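Local coordinates for protein toll-like receptor 6, Variable lymphocyte receptor B (Mus musculus, PDB 3A79) that probably recognises bacterial diacylated lipopeptides together with Toll-like receptor 2, its ectodomain here fused to a segment of a hagfish variable lymphocyte receptor, at residues L358-N363 / L382-N387; L307-V312 / L336-T341. One frame throughout, in Å; residues are numbered along the deposited sequence.

Contact 1. Residues L358-N363 / L382-N387; sequences LNFTQN and LILQRN. With NAG (2-acetamido-2-deoxy-beta-D-glucopyranose), chain G; NAG (2-acetamido-2-deoxy-beta-D-glucopyranose), chain C.
Arg-386 reaches across to Gln-362 and Thr-361 with its guanidinium group, and each neighbour meets a different part of it. A bend at chi3 (-64°) folds the arginine chain so that NH1 stands 3.0 Å from Gln-362 OE1, in the plane of the amide carbonyl it bonds. The amide and guanidinium planes are nevertheless 57° apart, so the two groups are not stacked. Thr-361 presents its methyl to one guanidinium face, CG2 lying 3.6 Å from Arg-386 CZ and offset toward the rim. At the edge, Arg-386 NH1 also donates to O7 of the chain C NAG (3.1 Å), and that N-H points almost straight at the oxygen (170°). Within its own segment, Arg-386 NH2 bonds Gln-385 OE1 at 2.7 Å, which further limits rotation of the group. A leucine in place of Arg-386 would probably leave Gln-362 OE1 and the sugar O7 without their shared donor, and the second sugar with a weaker hold on this side.

Asn-359 carries the chain G NAG on ND2, while its OD1 accepts from Thr-361 OG1. Beside this linkage, Ile-383 turns CD1 to the acetamido methyl C8 of the same sugar (3.4 Å). Leu-358 and Leu-382 share the other face, CD1 of Leu-382 on CB of Leu-358 at 3.6 Å; just past the strands, Phe-360 CB and Leu-384 CD2 touch more loosely. Backbone bonds fix the parallel register, among them Phe-360 N to Ile-383 O at 2.8 Å.

Leu-382, Leu-384 and Asn-387 fit the LxLxxN pattern, and Leu-358, Phe-360 and Asn-363 fit it with phenylalanine as second leucine: two adjacent leucine-rich repeats of the Toll-like receptor 6 solenoid, with a glycan on the face bearing Asn-359 and Ile-383.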
loop_
_atom_site.group_PDB
_atom_site.type_symbol
_atom_site.label_atom_id
_atom_site.label_comp_id
_atom_site.label_asym_id
_atom_site.label_seq_id
_atom_site.Cartn_x
_atom_site.Cartn_y
_atom_site.Cartn_z
ATOM N N LEU B 358 -20.027 8.401 -2.834
ATOM C CA LEU B 358 -19.236 7.191 -2.999
ATOM C C LEU B 358 -18.261 7.044 -1.838
ATOM O O LEU B 358 -17.540 7.980 -1.504
ATOM C CB LEU B 358 -18.509 7.217 -4.343
ATOM C CG LEU B 358 -19.439 6.995 -5.538
ATOM C CD1 LEU B 358 -18.665 7.084 -6.827
ATOM C CD2 LEU B 358 -20.161 5.653 -5.437
ATOM N N ASN B 359 -18.270 5.873 -1.209
ATOM C CA ASN B 359 -17.458 5.595 -0.031
ATOM C C ASN B 359 -16.879 4.199 -0.161
ATOM O O ASN B 359 -17.541 3.218 0.151
ATOM C CB ASN B 359 -18.312 5.726 1.240
ATOM C CG ASN B 359 -17.558 5.363 2.528
ATOM O OD1 ASN B 359 -16.427 4.883 2.495
ATOM N ND2 ASN B 359 -18.216 5.589 3.676
ATOM N N PHE B 360 -15.649 4.120 -0.656
ATOM C CA PHE B 360 -14.950 2.847 -0.791
ATOM C C PHE B 360 -13.810 2.756 0.206
ATOM O O PHE B 360 -12.642 2.735 -0.177
ATOM C CB PHE B 360 -14.421 2.675 -2.212
ATOM C CG PHE B 360 -15.493 2.743 -3.263
ATOM C CD1 PHE B 360 -15.647 3.875 -4.047
ATOM C CD2 PHE B 360 -16.362 1.680 -3.453
ATOM C CE1 PHE B 360 -16.633 3.936 -5.013
ATOM C CE2 PHE B 360 -17.352 1.734 -4.418
ATOM C CZ PHE B 360 -17.489 2.865 -5.199
ATOM N N THR B 361 -14.163 2.702 1.489
ATOM C CA THR B 361 -13.176 2.672 2.566
ATOM C C THR B 361 -12.526 1.303 2.727
ATOM O O THR B 361 -13.184 0.266 2.619
ATOM C CB THR B 361 -13.793 3.078 3.929
ATOM O OG1 THR B 361 -13.768 4.500 4.076
ATOM C CG2 THR B 361 -13.001 2.469 5.062
ATOM N N GLN B 362 -11.226 1.313 2.987
ATOM C CA GLN B 362 -10.506 0.107 3.360
ATOM C C GLN B 362 -10.657 -1.041 2.365
ATOM O O GLN B 362 -11.106 -2.129 2.709
ATOM C CB GLN B 362 -10.922 -0.348 4.755
ATOM C CG GLN B 362 -10.015 -1.421 5.340
ATOM C CD GLN B 362 -10.362 -1.738 6.774
ATOM O OE1 GLN B 362 -10.628 -0.839 7.568
ATOM N NE2 GLN B 362 -10.368 -3.020 7.115
ATOM N N ASN B 363 -10.271 -0.795 1.125
ATOM C CA ASN B 363 -10.172 -1.866 0.158
ATOM C C ASN B 363 -8.733 -1.929 -0.298
ATOM O O ASN B 363 -7.824 -1.671 0.478
ATOM C CB ASN B 363 -11.096 -1.604 -1.027
ATOM C CG ASN B 363 -12.532 -1.449 -0.609
ATOM O OD1 ASN B 363 -13.169 -0.446 -0.923
ATOM N ND2 ASN B 363 -13.053 -2.436 0.119
ATOM N N LEU B 382 -16.676 11.839 -2.576
ATOM C CA LEU B 382 -16.034 10.569 -2.858
ATOM C C LEU B 382 -15.045 10.258 -1.738
ATOM O O LEU B 382 -14.303 11.130 -1.300
ATOM C CB LEU B 382 -15.334 10.617 -4.218
ATOM C CG LEU B 382 -14.353 9.487 -4.526
ATOM C CD1 LEU B 382 -15.090 8.236 -4.961
ATOM C CD2 LEU B 382 -13.393 9.947 -5.599
ATOM N N ILE B 383 -15.052 9.016 -1.269
ATOM C CA ILE B 383 -14.221 8.611 -0.142
ATOM C C ILE B 383 -13.397 7.376 -0.489
ATOM O O ILE B 383 -13.940 6.306 -0.757
ATOM C CB ILE B 383 -15.078 8.331 1.109
ATOM C CG1 ILE B 383 -15.977 9.530 1.408
ATOM C CG2 ILE B 383 -14.199 8.023 2.300
ATOM C CD1 ILE B 383 -16.700 9.424 2.707
ATOM N N LEU B 384 -12.081 7.537 -0.477
ATOM C CA LEU B 384 -11.162 6.466 -0.833
ATOM C C LEU B 384 -10.180 6.151 0.314
ATOM O O LEU B 384 -9.121 5.553 0.113
ATOM C CB LEU B 384 -10.445 6.836 -2.136
ATOM C CG LEU B 384 -11.431 6.838 -3.316
ATOM C CD1 LEU B 384 -10.972 7.715 -4.451
ATOM C CD2 LEU B 384 -11.685 5.419 -3.829
ATOM N N GLN B 385 -10.561 6.546 1.525
ATOM C CA GLN B 385 -9.744 6.326 2.711
ATOM C C GLN B 385 -9.361 4.867 2.962
ATOM O O GLN B 385 -10.195 3.973 2.929
ATOM C CB GLN B 385 -10.455 6.882 3.939
ATOM C CG GLN B 385 -10.070 6.198 5.223
ATOM C CD GLN B 385 -10.507 6.988 6.437
ATOM O OE1 GLN B 385 -10.251 6.594 7.582
ATOM N NE2 GLN B 385 -11.165 8.124 6.195
ATOM N N ARG B 386 -8.086 4.645 3.234
ATOM C CA ARG B 386 -7.561 3.319 3.571
ATOM C C ARG B 386 -7.431 2.391 2.366
ATOM O O ARG B 386 -7.858 1.240 2.406
ATOM C CB ARG B 386 -8.360 2.662 4.704
ATOM C CG ARG B 386 -7.629 2.619 6.045
ATOM C CD ARG B 386 -8.575 2.325 7.189
ATOM N NE ARG B 386 -9.555 3.398 7.335
ATOM C CZ ARG B 386 -10.797 3.225 7.784
ATOM N NH1 ARG B 386 -11.215 2.012 8.127
ATOM N NH2 ARG B 386 -11.627 4.260 7.882
ATOM N N ASN B 387 -6.819 2.906 1.304
ATOM C CA ASN B 387 -6.528 2.114 0.114
ATOM C C ASN B 387 -5.058 2.215 -0.312
ATOM O O ASN B 387 -4.196 2.569 0.497
ATOM C CB ASN B 387 -7.473 2.509 -1.020
ATOM C CG ASN B 387 -8.913 2.107 -0.740
ATOM O OD1 ASN B 387 -9.718 2.912 -0.260
ATOM N ND2 ASN B 387 -9.236 0.851 -1.019
HETATM C C1 NAG G . -17.515 5.162 4.868
HETATM C C2 NAG G . -18.157 5.923 6.031
HETATM C C3 NAG G . -17.760 5.405 7.416
HETATM C C4 NAG G . -17.694 3.878 7.509
HETATM C C5 NAG G . -17.038 3.283 6.265
HETATM C C6 NAG G . -17.187 1.772 6.260
HETATM C C7 NAG G . -18.709 8.285 5.722
HETATM C C8 NAG G . -18.205 9.701 5.795
HETATM N N2 NAG G . -17.804 7.329 5.954
HETATM O O3 NAG G . -18.644 5.918 8.397
HETATM O O4 NAG G . -16.993 3.538 8.703
HETATM O O5 NAG G . -17.632 3.774 5.082
HETATM O O6 NAG G . -18.533 1.459 6.537
HETATM O O7 NAG G . -19.894 8.054 5.457
HETATM C C1 NAG C . -17.678 2.540 9.496
HETATM C C2 NAG C . -16.655 1.602 10.158
HETATM C C3 NAG C . -17.281 0.753 11.253
HETATM C C4 NAG C . -17.992 1.660 12.251
HETATM C C5 NAG C . -19.065 2.444 11.500
HETATM C C6 NAG C . -19.775 3.443 12.404
HETATM C C7 NAG C . -14.684 0.930 8.916
HETATM C C8 NAG C . -14.033 -0.139 8.073
HETATM N N2 NAG C . -15.967 0.736 9.220
HETATM O O3 NAG C . -16.312 -0.092 11.844
HETATM O O4 NAG C . -18.546 0.883 13.297
HETATM O O5 NAG C . -18.520 3.186 10.429
HETATM O O6 NAG C . -18.883 4.486 12.736
HETATM O O7 NAG C . -14.058 1.937 9.285
#

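Contact 2. Residues L307-V312 / L336-T341; sequences LMIEHV and LSISDT. With NAG (2-acetamido-2-deoxy-beta-D-glucopyranose), chain G; NAG (2-acetamido-2-deoxy-beta-D-glucopyranose), chain C.
With CG anti to the backbone N in both His-311 (chi1 -168°) and Asp-340 (chi1 -171°), the two side chains run side by side and point the same way. His-311 ND1 donates to Asp-340 OD2 at 3.1 Å, but the acid oxygen is met from above the carboxylate plane, and ring and carboxylate planes stand 41° apart. This pair sits where strand 335-339 has just ended, while strand 306-314 continues, in a leucine-rich-repeat solenoid, in the Toll-like receptor 6 part of the fusion.

Four backbone bonds alternate in direction: Ser-337 N to Leu-307 O, Ile-309 N to Ser-337 O (2.8 Å), Ser-339 N to Ile-309 O and His-311 N to Ser-339 O. Val-312 N then bonds Asp-340 O, a second donor in a row from 307-312, so the alternation breaks at His-311. On the apolar face, Leu-336 CD1 lies 3.7 Å from Leu-307 CB, and Ile-309 meets Ile-338; Phe-328 of helix 321-329 touches all four side chains. The opposite face, with Met-308, Ser-337, Glu-310 and Ser-339, is mixed, and its Glu-310 and Ser-339 meet the glycan.

Glu-310, its chain extended, grips two sugars: OE1 accepts from O6 of the chain G NAG (2.8 Å), and OE2 from N2 of the chain C NAG (3.0 Å). One residue beyond the His-Asp pair, Val-312 CG2 lies 3.5 Å from Thr-341 CG2.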
loop_
_atom_site.group_PDB
_atom_site.type_symbol
_atom_site.label_atom_id
_atom_site.label_comp_id
_atom_site.label_asym_id
_atom_site.label_seq_id
_atom_site.Cartn_x
_atom_site.Cartn_y
_atom_site.Cartn_z
ATOM N N LEU B 307 -27.157 1.764 -1.301
ATOM C CA LEU B 307 -26.541 0.469 -1.020
ATOM C C LEU B 307 -25.303 0.669 -0.150
ATOM O O LEU B 307 -24.514 1.593 -0.360
ATOM C CB LEU B 307 -26.159 -0.253 -2.305
ATOM C CG LEU B 307 -25.704 -1.693 -2.087
ATOM C CD1 LEU B 307 -26.754 -2.442 -1.296
ATOM C CD2 LEU B 307 -25.453 -2.365 -3.424
ATOM N N MET B 308 -25.139 -0.190 0.842
ATOM C CA MET B 308 -24.000 -0.089 1.735
ATOM C C MET B 308 -23.493 -1.482 2.084
ATOM O O MET B 308 -24.170 -2.240 2.779
ATOM C CB MET B 308 -24.395 0.643 3.009
ATOM C CG MET B 308 -23.214 1.195 3.778
ATOM S SD MET B 308 -23.109 0.627 5.480
ATOM C CE MET B 308 -22.526 -1.027 5.196
ATOM N N ILE B 309 -22.304 -1.818 1.592
ATOM C CA ILE B 309 -21.703 -3.120 1.848
ATOM C C ILE B 309 -20.431 -2.953 2.675
ATOM O O ILE B 309 -19.599 -2.096 2.376
ATOM C CB ILE B 309 -21.385 -3.849 0.535
ATOM C CG1 ILE B 309 -22.593 -3.797 -0.396
ATOM C CG2 ILE B 309 -21.027 -5.285 0.804
ATOM C CD1 ILE B 309 -22.537 -4.800 -1.522
ATOM N N GLU B 310 -20.289 -3.763 3.722
ATOM C CA GLU B 310 -19.137 -3.664 4.612
ATOM C C GLU B 310 -18.644 -5.020 5.062
ATOM O O GLU B 310 -19.401 -5.817 5.603
ATOM C CB GLU B 310 -19.440 -2.804 5.844
ATOM C CG GLU B 310 -18.178 -2.287 6.538
ATOM C CD GLU B 310 -18.446 -1.538 7.842
ATOM O OE1 GLU B 310 -19.428 -0.756 7.917
ATOM O OE2 GLU B 310 -17.651 -1.728 8.792
ATOM N N HIS B 311 -17.356 -5.257 4.858
ATOM C CA HIS B 311 -16.720 -6.513 5.242
ATOM C C HIS B 311 -17.082 -7.614 4.274
ATOM O O HIS B 311 -18.079 -8.302 4.453
ATOM C CB HIS B 311 -17.096 -6.933 6.662
ATOM C CG HIS B 311 -16.254 -8.049 7.191
ATOM N ND1 HIS B 311 -14.878 -8.037 7.116
ATOM C CD2 HIS B 311 -16.586 -9.216 7.788
ATOM C CE1 HIS B 311 -14.400 -9.147 7.644
ATOM N NE2 HIS B 311 -15.416 -9.880 8.064
ATOM N N VAL B 312 -16.264 -7.783 3.247
ATOM C CA VAL B 312 -16.574 -8.740 2.208
ATOM C C VAL B 312 -15.444 -9.731 2.082
ATOM O O VAL B 312 -14.325 -9.355 1.745
ATOM C CB VAL B 312 -16.777 -8.046 0.863
ATOM C CG1 VAL B 312 -17.075 -9.075 -0.211
ATOM C CG2 VAL B 312 -17.897 -7.026 0.967
ATOM N N LEU B 336 -23.584 4.829 -2.922
ATOM C CA LEU B 336 -22.980 3.504 -2.873
ATOM C C LEU B 336 -21.765 3.525 -1.966
ATOM O O LEU B 336 -20.831 4.282 -2.212
ATOM C CB LEU B 336 -22.543 3.052 -4.262
ATOM C CG LEU B 336 -21.895 1.666 -4.286
ATOM C CD1 LEU B 336 -22.854 0.617 -3.751
ATOM C CD2 LEU B 336 -21.435 1.295 -5.683
ATOM N N SER B 337 -21.794 2.706 -0.916
ATOM C CA SER B 337 -20.616 2.446 -0.097
ATOM C C SER B 337 -20.224 0.971 -0.216
ATOM O O SER B 337 -21.054 0.090 -0.024
ATOM C CB SER B 337 -20.877 2.784 1.378
ATOM O OG SER B 337 -21.177 4.156 1.595
ATOM N N ILE B 338 -18.964 0.700 -0.542
ATOM C CA ILE B 338 -18.434 -0.659 -0.454
ATOM C C ILE B 338 -17.104 -0.663 0.275
ATOM O O ILE B 338 -16.110 -0.219 -0.281
ATOM C CB ILE B 338 -18.176 -1.264 -1.818
ATOM C CG1 ILE B 338 -19.493 -1.536 -2.547
ATOM C CG2 ILE B 338 -17.351 -2.541 -1.651
ATOM C CD1 ILE B 338 -19.308 -2.013 -3.975
ATOM N N SER B 339 -17.081 -1.190 1.501
ATOM C CA SER B 339 -15.919 -1.050 2.393
ATOM C C SER B 339 -15.396 -2.358 3.005
ATOM O O SER B 339 -16.142 -3.313 3.203
ATOM C CB SER B 339 -16.251 -0.071 3.525
ATOM O OG SER B 339 -16.641 1.191 3.011
ATOM N N ASP B 340 -14.107 -2.385 3.323
ATOM C CA ASP B 340 -13.500 -3.553 3.962
ATOM C C ASP B 340 -13.664 -4.839 3.130
ATOM O O ASP B 340 -14.215 -5.835 3.596
ATOM C CB ASP B 340 -14.078 -3.733 5.363
ATOM C CG ASP B 340 -13.345 -4.782 6.177
ATOM O OD1 ASP B 340 -12.275 -5.278 5.743
ATOM O OD2 ASP B 340 -13.861 -5.106 7.269
ATOM N N THR B 341 -13.162 -4.804 1.902
ATOM C CA THR B 341 -13.276 -5.918 0.982
ATOM C C THR B 341 -11.924 -6.119 0.327
ATOM O O THR B 341 -11.051 -5.269 0.449
ATOM C CB THR B 341 -14.234 -5.558 -0.133
ATOM O OG1 THR B 341 -13.511 -4.841 -1.140
ATOM C CG2 THR B 341 -15.358 -4.680 0.397
HETATM C C1 NAG G . -17.515 5.162 4.868
HETATM C C2 NAG G . -18.157 5.923 6.031
HETATM C C3 NAG G . -17.760 5.405 7.416
HETATM C C4 NAG G . -17.694 3.878 7.509
HETATM C C5 NAG G . -17.038 3.283 6.265
HETATM C C6 NAG G . -17.187 1.772 6.260
HETATM C C7 NAG G . -18.709 8.285 5.722
HETATM C C8 NAG G . -18.205 9.701 5.795
HETATM N N2 NAG G . -17.804 7.329 5.954
HETATM O O3 NAG G . -18.644 5.918 8.397
HETATM O O4 NAG G . -16.993 3.538 8.703
HETATM O O5 NAG G . -17.632 3.774 5.082
HETATM O O6 NAG G . -18.533 1.459 6.537
HETATM O O7 NAG G . -19.894 8.054 5.457
HETATM C C1 NAG C . -17.678 2.540 9.496
HETATM C C2 NAG C . -16.655 1.602 10.158
HETATM C C3 NAG C . -17.281 0.753 11.253
HETATM C C4 NAG C . -17.992 1.660 12.251
HETATM C C5 NAG C . -19.065 2.444 11.500
HETATM C C6 NAG C . -19.775 3.443 12.404
HETATM C C7 NAG C . -14.684 0.930 8.916
HETATM C C8 NAG C . -14.033 -0.139 8.073
HETATM N N2 NAG C . -15.967 0.736 9.220
HETATM O O3 NAG C . -16.312 -0.092 11.844
HETATM O O4 NAG C . -18.546 0.883 13.297
HETATM O O5 NAG C . -18.520 3.186 10.429
HETATM O O6 NAG C . -18.883 4.486 12.736
HETATM O O7 NAG C . -14.058 1.937 9.285
#

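In the fold
From the N terminus, the chain passes through 307-312, crosses helix 321-329 and returns at 336-341, where contact 2 closes a loop of 23 residues. It then enters 358-363, and 18 further residues lead to 382-387, where contact 1 closes a second loop. The two loops are in series, neither nested nor crossing. Their centres are about 9 Å apart because strands 335-339 and 357-359 are themselves neighbours: Asp-340 N lies 2.9 Å from Thr-361 O, a probable hydrogen bond. The contacts thus tie four consecutive strands of the solenoid together. The glycan rooted on Asn-359 spans both, gripped by Glu-310 on one flank and Arg-386 on the other.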